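Local coordinates for protein Phenylalanine/tyrosine ammonia-lyase (Rhodosporidium toruloides, PDB 1Y2M) that catalyses the non-oxidative deamination of L-phenylalanine and L-tyrosine to trans-cinnamate and p-coumarate, working as a homotetramer built as a dimer of dimers, at residues B[298-301]-B[302-306]; B[663-666]-B[667-670]. One frame throughout, in Å; residues are numbered along the deposited sequence.

Contact 1 of 2, residues B[298-301]-B[302-306]; sequences AMTV and EAMVG
Val301 and Gly306 meet in a Schellman motif that ends the long helix 273-303; the contact itself is buried. The evidence is a 2.8 Å hydrogen bond from Gly306 N to Val301 O, close to straight at 172° on the hydrogen, together with a second bond back into the last turn from Val305 N to Glu302 O, 3.0 Å. Val305 has left helical geometry with a positive phi of 42°, which swings the chain round so that Gly306 turns its N-H back to the helix. Val301 O also receives a weak bond from Met304 N. Before the cap the helix is regular: Glu302 N bonds to Ala298 O at 3.0 Å and Ala303 N to Met299 O at 2.9 Å. Met304 N still reaches Thr300 O at 2.9 Å, although the angle at its hydrogen has fallen to 146°.

The side chains of Thr300 and Met304, a selenomethionine, run side by side in the same direction, with Thr300 CG2 3.9 Å from Met304 CG. Thr300 CG2 lies anti to the backbone N, while OG1 sits beside the N and is taken by Leu296 O and His527. On the closing side, Val301 CG1 lies 3.6 Å from Gly306 C, one branch covering the returning chain. Glu302 runs out extended beyond CG, and its buried carboxylate is held at both oxygens, OE1 by Thr662 and OE2 by Ser339 and Ser659 N.

Gly306 goes on to pair through its backbone with Val343. Around the helix end, Met299 and Ala303 pack on helix 506-560, Ala298 and Val301 on helix 323-336, and Met304 on Glu442 of helix 416-443.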
loop_
_atom_site.group_PDB
_atom_site.type_symbol
_atom_site.label_atom_id
_atom_site.label_comp_id
_atom_site.label_asym_id
_atom_site.label_seq_id
_atom_site.Cartn_x
_atom_site.Cartn_y
_atom_site.Cartn_z
ATOM N N ALA B 298 15.814 1.405 26.699
ATOM C CA ALA B 298 16.715 1.392 27.869
ATOM C C ALA B 298 16.126 0.443 28.938
ATOM O O ALA B 298 16.830 -0.452 29.480
ATOM C CB ALA B 298 16.900 2.770 28.420
HETATM N N MSE B 299 14.841 0.587 29.236
HETATM C CA MSE B 299 14.248 -0.234 30.322
HETATM C C MSE B 299 14.206 -1.704 29.979
HETATM O O MSE B 299 14.294 -2.597 30.833
HETATM C CB MSE B 299 12.899 0.332 30.704
HETATM C CG MSE B 299 13.071 1.676 31.239
HETATM SE SE MSE B 299 11.384 2.444 31.896
HETATM C CE MSE B 299 11.441 1.729 33.634
ATOM N N THR B 300 14.029 -1.970 28.694
ATOM C CA THR B 300 14.112 -3.364 28.207
ATOM C C THR B 300 15.521 -3.936 28.328
ATOM O O THR B 300 15.699 -5.117 28.650
ATOM C CB THR B 300 13.541 -3.498 26.788
ATOM O OG1 THR B 300 12.198 -2.957 26.726
ATOM C CG2 THR B 300 13.496 -4.959 26.343
ATOM N N VAL B 301 16.551 -3.145 28.022
ATOM C CA VAL B 301 17.916 -3.641 28.202
ATOM C C VAL B 301 18.058 -4.021 29.684
ATOM O O VAL B 301 18.628 -5.067 30.017
ATOM C CB VAL B 301 18.978 -2.582 27.790
ATOM C CG1 VAL B 301 20.376 -3.013 28.198
ATOM C CG2 VAL B 301 18.936 -2.280 26.268
ATOM N N GLU B 302 17.519 -3.186 30.575
ATOM C CA GLU B 302 17.607 -3.488 32.012
ATOM C C GLU B 302 16.854 -4.784 32.376
ATOM O O GLU B 302 17.403 -5.687 32.983
ATOM C CB GLU B 302 17.098 -2.303 32.841
ATOM C CG GLU B 302 17.982 -1.084 32.725
ATOM C CD GLU B 302 17.550 -0.000 33.719
ATOM O OE1 GLU B 302 16.495 0.597 33.455
ATOM O OE2 GLU B 302 18.226 0.233 34.774
ATOM N N ALA B 303 15.606 -4.922 31.926
ATOM C CA ALA B 303 14.821 -6.116 32.241
ATOM C C ALA B 303 15.480 -7.379 31.668
ATOM O O ALA B 303 15.392 -8.427 32.247
ATOM C CB ALA B 303 13.430 -6.005 31.690
HETATM N N MSE B 304 16.162 -7.244 30.531
HETATM C CA MSE B 304 16.795 -8.390 29.846
HETATM C C MSE B 304 18.212 -8.637 30.328
HETATM O O MSE B 304 18.872 -9.507 29.821
HETATM C CB MSE B 304 16.808 -8.129 28.352
HETATM C CG MSE B 304 15.433 -8.065 27.727
HETATM SE SE MSE B 304 14.813 -9.948 27.452
HETATM C CE MSE B 304 15.996 -10.520 25.941
ATOM N N VAL B 305 18.651 -7.887 31.338
ATOM C CA VAL B 305 20.053 -7.871 31.789
ATOM C C VAL B 305 20.982 -7.870 30.564
ATOM O O VAL B 305 21.961 -8.632 30.457
ATOM C CB VAL B 305 20.361 -8.969 32.831
ATOM C CG1 VAL B 305 21.772 -8.877 33.328
ATOM C CG2 VAL B 305 19.501 -8.720 34.047
ATOM N N GLY B 306 20.659 -6.979 29.637
ATOM C CA GLY B 306 21.379 -6.874 28.396
ATOM C C GLY B 306 22.541 -5.919 28.449
ATOM O O GLY B 306 22.921 -5.445 29.518
#

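Contact 2 of 2, residues B[663-666]-B[667-670]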
loop_
_atom_site.group_PDB
_atom_site.type_symbol
_atom_site.label_atom_id
_atom_site.label_comp_id
_atom_site.label_asym_id
_atom_site.label_seq_id
_atom_site.Cartn_x
_atom_site.Cartn_y
_atom_site.Cartn_z
ATOM N N GLN B 663 14.474 5.017 36.820
ATOM C CA GLN B 663 13.642 4.997 38.016
ATOM C C GLN B 663 12.539 6.098 37.953
ATOM O O GLN B 663 11.444 5.950 38.530
ATOM C CB GLN B 663 14.524 5.160 39.253
ATOM C CG GLN B 663 13.799 4.980 40.600
ATOM C CD GLN B 663 14.771 5.179 41.774
ATOM O OE1 GLN B 663 15.883 4.658 41.740
ATOM N NE2 GLN B 663 14.370 5.977 42.764
ATOM N N ILE B 664 12.824 7.207 37.271
ATOM C CA ILE B 664 11.855 8.297 37.125
ATOM C C ILE B 664 10.564 7.806 36.510
ATOM O O ILE B 664 9.437 8.130 36.991
ATOM C CB ILE B 664 12.465 9.475 36.338
ATOM C CG1 ILE B 664 13.608 10.058 37.148
ATOM C CG2 ILE B 664 11.405 10.557 36.082
ATOM C CD1 ILE B 664 14.527 11.078 36.367
ATOM N N LEU B 665 10.710 7.053 35.416
ATOM C CA LEU B 665 9.545 6.550 34.681
ATOM C C LEU B 665 8.885 5.439 35.502
ATOM O O LEU B 665 7.666 5.329 35.579
ATOM C CB LEU B 665 9.939 6.043 33.300
ATOM C CG LEU B 665 8.776 5.722 32.331
ATOM C CD1 LEU B 665 7.694 6.750 32.370
ATOM C CD2 LEU B 665 9.245 5.472 30.929
ATOM N N TYR B 666 9.694 4.592 36.115
ATOM C CA TYR B 666 9.160 3.533 36.973
ATOM C C TYR B 666 8.250 4.111 38.075
ATOM O O TYR B 666 7.111 3.701 38.249
ATOM C CB TYR B 666 10.313 2.766 37.619
ATOM C CG TYR B 666 9.928 1.650 38.569
ATOM C CD1 TYR B 666 9.841 0.337 38.126
ATOM C CD2 TYR B 666 9.694 1.895 39.908
ATOM C CE1 TYR B 666 9.491 -0.714 38.981
ATOM C CE2 TYR B 666 9.335 0.855 40.781
ATOM C CZ TYR B 666 9.252 -0.436 40.318
ATOM O OH TYR B 666 8.922 -1.482 41.147
ATOM N N ALA B 667 8.786 5.082 38.812
ATOM C CA ALA B 667 8.037 5.766 39.872
ATOM C C ALA B 667 6.802 6.448 39.322
ATOM O O ALA B 667 5.755 6.406 39.929
ATOM C CB ALA B 667 8.927 6.773 40.610
ATOM N N PHE B 668 6.913 7.057 38.144
ATOM C CA PHE B 668 5.741 7.729 37.571
ATOM C C PHE B 668 4.586 6.779 37.384
ATOM O O PHE B 668 3.450 7.068 37.742
ATOM C CB PHE B 668 6.105 8.345 36.224
ATOM C CG PHE B 668 4.949 8.984 35.514
ATOM C CD1 PHE B 668 4.335 10.129 36.044
ATOM C CD2 PHE B 668 4.471 8.448 34.306
ATOM C CE1 PHE B 668 3.249 10.737 35.387
ATOM C CE2 PHE B 668 3.411 9.047 33.659
ATOM C CZ PHE B 668 2.804 10.204 34.188
ATOM N N VAL B 669 4.869 5.607 36.817
ATOM C CA VAL B 669 3.795 4.670 36.504
ATOM C C VAL B 669 3.305 3.962 37.782
ATOM O O VAL B 669 2.088 3.852 38.036
ATOM C CB VAL B 669 4.235 3.658 35.451
ATOM C CG1 VAL B 669 3.140 2.653 35.249
ATOM C CG2 VAL B 669 4.492 4.355 34.161
ATOM N N ARG B 670 4.224 3.482 38.601
ATOM C CA ARG B 670 3.887 2.701 39.754
ATOM C C ARG B 670 3.204 3.552 40.837
ATOM O O ARG B 670 2.278 3.087 41.519
ATOM C CB ARG B 670 5.169 2.026 40.294
ATOM C CG ARG B 670 5.633 0.798 39.510
ATOM C CD ARG B 670 4.937 -0.458 40.031
ATOM N NE ARG B 670 5.420 -1.667 39.351
ATOM C CZ ARG B 670 4.934 -2.143 38.231
ATOM N NH1 ARG B 670 3.955 -1.527 37.593
ATOM N NH2 ARG B 670 5.418 -3.271 37.741
HETATM O O HOH W 1 6.516 -2.596 42.409
#
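Tyr666 and Arg670 form an i, i+4 CH-pi contact on the short helix 662-672. Arg670 CG sits over one face of the Tyr666 ring, 4.0 Å from the ring centroid and 14° off the normal, displaced toward the rim. The guanidinium plane is inclined 62° to the ring, and the contact is made by the CG methylene. Tyr666 CG is anti to the backbone N, and the arginine chain bends at chi2 (-87°), which carries its methylene across the ring. Beyond it a water donates to Tyr666 OH at 2.9 Å and accepts a weak bond from Arg670 NE.

The two polar ends also share Asp536 of helix 506-560: Tyr666 OH hydrogen-bonds to one carboxylate oxygen and Arg670 NH2 makes a salt bridge with the other, while Arg670 NH1 is taken by Val675 O. Ser652 is a further partner of the hydroxyl. With an alanine in place of Tyr666, Arg670 CG would probably lose its aromatic surface and Asp536 one hydrogen-bond partner, the arginine keeping its salt bridge.

The backbone is alpha-helical, by the bonds of Ala667 N to Gln663 O at 2.8 Å, Val669 N to Leu665 O at 3.1 Å and Arg670 N to Tyr666 O at 2.9 Å; a wider pi-type turn occurs at 668-670.

On another flank Leu665 CD1 lies 4.1 Å from Phe668 CD2 and 4.4 Å from Val669 CG2, an apolar cluster in which one methyl touches both neighbours. Ile664 and Phe668 rest against Val710 of helix 708-714, and Val669 packs on Leu528 and Leu532 of helix 506-560.

Contact 1 comes first along the chain, at the end of helix 273-303, and contact 2 follows far later, on helix 662-672. Their centres are about 15 Å apart, on the same side of the chain's centre. They nevertheless touch: SE of Met299, a selenomethionine, packs on Leu665 CD2 at 3.8 Å. Helix 506-560 is common ground, since Leu532 receives Met299 from contact 1 and Tyr666, Val669 and Arg670 from contact 2. Glu302 is also bonded to Thr662, at the start of the second helix. Helix 662-672, near the C-terminal end, is thus tied to the helical core, where contact 1 lies near the predicted cinnamate-binding Gln360 and Arg366, while contact 2 lies away from the substrate site.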